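Local structure of mucin-like protocadherin (Homo sapiens, 6OAE) at residues K132-F137 against V181-G186. The protein probably mediates calcium-dependent heterophilic adhesion between adjacent epithelial microvilli, the fragment here being its first two extracellular cadherin repeats. Numbering follows the deposited sequence.
Sequences KDDILF and VRDTPG. With CA (calcium ion), chain E.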
ATOM      1  N   LYS A 132      -1.615  -2.047   0.467  1.00 29.24           N
ATOM      2  CA  LYS A 132      -2.002  -3.428   0.868  1.00 32.17           C
ATOM      3  C   LYS A 132      -1.469  -4.469  -0.133  1.00 31.10           C
ATOM      4  O   LYS A 132      -1.245  -5.598   0.285  1.00 31.34           O
ATOM      5  CB  LYS A 132      -3.521  -3.559   0.938  1.00 35.58           C
ATOM      6  CG  LYS A 132      -4.208  -2.840   2.088  1.00 39.99           C
ATOM      7  CD  LYS A 132      -5.602  -3.420   2.389  1.00 43.42           C
ATOM      8  CE  LYS A 132      -6.729  -2.890   1.511  1.00 46.99           C
ATOM      9  NZ  LYS A 132      -6.472  -2.995   0.045  1.00 48.28           N
ATOM     10  N   ASP A 133      -1.302  -4.105  -1.406  1.00 29.63           N
ATOM     11  CA  ASP A 133      -0.912  -5.041  -2.491  1.00 31.18           C
ATOM     12  C   ASP A 133       0.611  -5.193  -2.576  1.00 28.33           C
ATOM     13  O   ASP A 133       1.040  -6.082  -3.300  1.00 29.72           O
ATOM     14  CB  ASP A 133      -1.513  -4.585  -3.826  1.00 33.70           C
ATOM     15  CG  ASP A 133      -3.039  -4.556  -3.792  1.00 37.54           C
ATOM     16  OD1 ASP A 133      -3.631  -5.629  -3.601  1.00 39.82           O
ATOM     17  OD2 ASP A 133      -3.626  -3.446  -3.934  1.00 41.60           O
ATOM     18  N   ASP A 134       1.396  -4.366  -1.875  1.00 26.32           N
ATOM     19  CA  ASP A 134       2.881  -4.386  -1.967  1.00 25.05           C
ATOM     20  C   ASP A 134       3.399  -5.674  -1.314  1.00 24.39           C
ATOM     21  O   ASP A 134       3.023  -5.938  -0.157  1.00 24.93           O
ATOM     22  CB  ASP A 134       3.520  -3.147  -1.331  1.00 25.58           C
ATOM     23  CG  ASP A 134       3.478  -1.903  -2.199  1.00 25.91           C
ATOM     24  OD1 ASP A 134       2.900  -1.972  -3.321  1.00 27.68           O
ATOM     25  OD2 ASP A 134       4.052  -0.881  -1.768  1.00 24.79           O
ATOM     26  N   ILE A 135       4.213  -6.431  -2.046  1.00 23.25           N
ATOM     27  CA  ILE A 135       4.978  -7.584  -1.499  1.00 23.85           C
ATOM     28  C   ILE A 135       6.234  -7.008  -0.883  1.00 21.87           C
ATOM     29  O   ILE A 135       6.905  -6.206  -1.573  1.00 21.09           O
ATOM     30  CB  ILE A 135       5.302  -8.631  -2.583  1.00 24.74           C
ATOM     31  CG1 ILE A 135       4.029  -9.107  -3.296  1.00 26.97           C
ATOM     32  CG2 ILE A 135       6.094  -9.791  -1.977  1.00 25.07           C
ATOM     33  CD1 ILE A 135       2.951  -9.569  -2.348  1.00 28.54           C
ATOM     34  N   LEU A 136       6.544  -7.379   0.356  1.00 20.69           N
ATOM     35  CA  LEU A 136       7.726  -6.814   1.054  1.00 21.22           C
ATOM     36  C   LEU A 136       8.895  -7.807   0.949  1.00 20.48           C
ATOM     37  O   LEU A 136       8.672  -9.008   1.048  1.00 20.73           O
ATOM     38  CB  LEU A 136       7.345  -6.486   2.502  1.00 21.20           C
ATOM     39  CG  LEU A 136       6.206  -5.473   2.642  1.00 21.47           C
ATOM     40  CD1 LEU A 136       6.045  -5.049   4.087  1.00 21.50           C
ATOM     41  CD2 LEU A 136       6.415  -4.262   1.742  1.00 21.77           C
ATOM     42  N   PHE A 137      10.080  -7.262   0.739  1.00 21.04           N
ATOM     43  CA  PHE A 137      11.355  -7.957   0.471  1.00 21.29           C
ATOM     44  C   PHE A 137      12.299  -7.621   1.619  1.00 21.50           C
ATOM     45  O   PHE A 137      12.602  -6.434   1.815  1.00 21.71           O
ATOM     46  CB  PHE A 137      11.916  -7.522  -0.875  1.00 20.78           C
ATOM     47  CG  PHE A 137      11.120  -8.062  -2.031  1.00 22.12           C
ATOM     48  CD1 PHE A 137       9.905  -7.484  -2.395  1.00 21.94           C
ATOM     49  CD2 PHE A 137      11.580  -9.164  -2.748  1.00 21.95           C
ATOM     50  CE1 PHE A 137       9.168  -8.009  -3.449  1.00 22.10           C
ATOM     51  CE2 PHE A 137      10.842  -9.677  -3.808  1.00 21.93           C
ATOM     52  CZ  PHE A 137       9.645  -9.093  -4.162  1.00 22.46           C
ATOM     53  N   VAL A 181      13.838  -3.765   4.959  1.00 21.23           N
ATOM     54  CA  VAL A 181      12.649  -4.184   4.188  1.00 21.15           C
ATOM     55  C   VAL A 181      12.466  -3.149   3.086  1.00 21.62           C
ATOM     56  O   VAL A 181      12.699  -1.958   3.369  1.00 22.25           O
ATOM     57  CB  VAL A 181      11.399  -4.341   5.076  1.00 20.75           C
ATOM     58  CG1 VAL A 181      10.971  -3.026   5.734  1.00 21.00           C
ATOM     59  CG2 VAL A 181      10.259  -4.965   4.297  1.00 21.19           C
ATOM     60  N   ARG A 182      12.092  -3.591   1.892  1.00 21.49           N
ATOM     61  CA  ARG A 182      11.705  -2.679   0.787  1.00 22.45           C
ATOM     62  C   ARG A 182      10.385  -3.195   0.224  1.00 22.33           C
ATOM     63  O   ARG A 182      10.078  -4.404   0.422  1.00 21.06           O
ATOM     64  CB  ARG A 182      12.823  -2.541  -0.257  1.00 23.61           C
ATOM     65  CG  ARG A 182      13.176  -3.831  -0.968  1.00 25.14           C
ATOM     66  CD  ARG A 182      14.111  -3.704  -2.166  1.00 26.83           C
ATOM     67  NE  ARG A 182      14.226  -5.020  -2.795  1.00 27.03           N
ATOM     68  CZ  ARG A 182      15.078  -5.992  -2.439  1.00 30.38           C
ATOM     69  NH1 ARG A 182      15.950  -5.833  -1.453  1.00 31.89           N
ATOM     70  NH2 ARG A 182      15.063  -7.138  -3.094  1.00 29.78           N
ATOM     71  N   ASP A 183       9.639  -2.323  -0.464  1.00 22.29           N
ATOM     72  CA  ASP A 183       8.295  -2.657  -1.007  1.00 22.46           C
ATOM     73  C   ASP A 183       8.371  -2.914  -2.520  1.00 23.98           C
ATOM     74  O   ASP A 183       7.331  -2.871  -3.155  1.00 23.37           O
ATOM     75  CB  ASP A 183       7.294  -1.565  -0.645  1.00 22.91           C
ATOM     76  CG  ASP A 183       7.668  -0.161  -1.088  1.00 22.39           C
ATOM     77  OD1 ASP A 183       8.697   0.012  -1.809  1.00 21.60           O
ATOM     78  OD2 ASP A 183       6.932   0.754  -0.678  1.00 23.42           O
ATOM     79  N   THR A 184       9.565  -3.160  -3.067  1.00 23.80           N
ATOM     80  CA  THR A 184       9.790  -3.487  -4.497  1.00 23.65           C
ATOM     81  C   THR A 184      10.773  -4.645  -4.601  1.00 24.41           C
ATOM     82  O   THR A 184      11.675  -4.780  -3.779  1.00 23.85           O
ATOM     83  CB  THR A 184      10.298  -2.268  -5.275  1.00 24.01           C
ATOM     84  OG1 THR A 184      11.575  -1.869  -4.752  1.00 24.05           O
ATOM     85  CG2 THR A 184       9.301  -1.132  -5.237  1.00 23.83           C
ATOM     86  N   PRO A 185      10.649  -5.520  -5.614  1.00 25.37           N
ATOM     87  CA  PRO A 185      11.623  -6.588  -5.799  1.00 25.81           C
ATOM     88  C   PRO A 185      13.025  -6.027  -6.086  1.00 27.57           C
ATOM     89  O   PRO A 185      13.977  -6.604  -5.625  1.00 28.56           O
ATOM     90  CB  PRO A 185      11.136  -7.371  -7.027  1.00 26.00           C
ATOM     91  CG  PRO A 185       9.750  -6.874  -7.312  1.00 27.06           C
ATOM     92  CD  PRO A 185       9.573  -5.546  -6.617  1.00 26.40           C
ATOM     93  N   GLY A 186      13.087  -4.926  -6.843  1.00 29.72           N
ATOM     94  CA  GLY A 186      14.328  -4.258  -7.274  1.00 32.84           C
ATOM     95  C   GLY A 186      14.823  -3.284  -6.220  1.00 34.64           C
ATOM     96  O   GLY A 186      13.986  -2.578  -5.606  1.00 31.35           O
TER
HETATM   97 CA    CA E 304       4.620   0.858  -0.444  1.00 23.42          CA
HETATM   98  O   HOH W   1       6.355  -5.215  -4.083  1.00 32.48           O
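P185 lies over one face of the F137 ring: its CA sits 3.6 Å from the ring centroid, a CH-pi contact, while P185 CB reaches F137 CZ at 3.7 Å. The R182 side chain runs beside the same phenylalanine, its guanidinium turned only 18° from the ring plane, with F137 CB over one face, toward its rim. R182 leaves its backbone with CG between N and the carbonyl carbon (chi1 63°) and then extends to NE, which brings NH2 to P185 O at 2.8 Å and so ties the turn that carries the proline. With an alanine at F137 the ring is gone, which is likely to deprive P185 CA and CB of the face they rest on and open a gap beside the T184-P185 turn. Beneath these side chains F137 and R182 form an antiparallel hydrogen-bonded pair, F137 N to R182 O and R182 N to F137 O both 2.9 Å, where edge strand 137-142 of the second cadherin repeat meets strand 174-182. Beyond the pair the two segments converge on a calcium ion at the linker between the repeats. D134 and D183 point the same way, carboxylates 84° apart, each giving OD2 to the metal at 2.3 Å; N94, N96, D129 and D131 complete the site, and H193 ND1 hydrogen-bonds D183 OD2. L136 CD2 packs against D183 CB, and a water donates to both I135 O and D183 O.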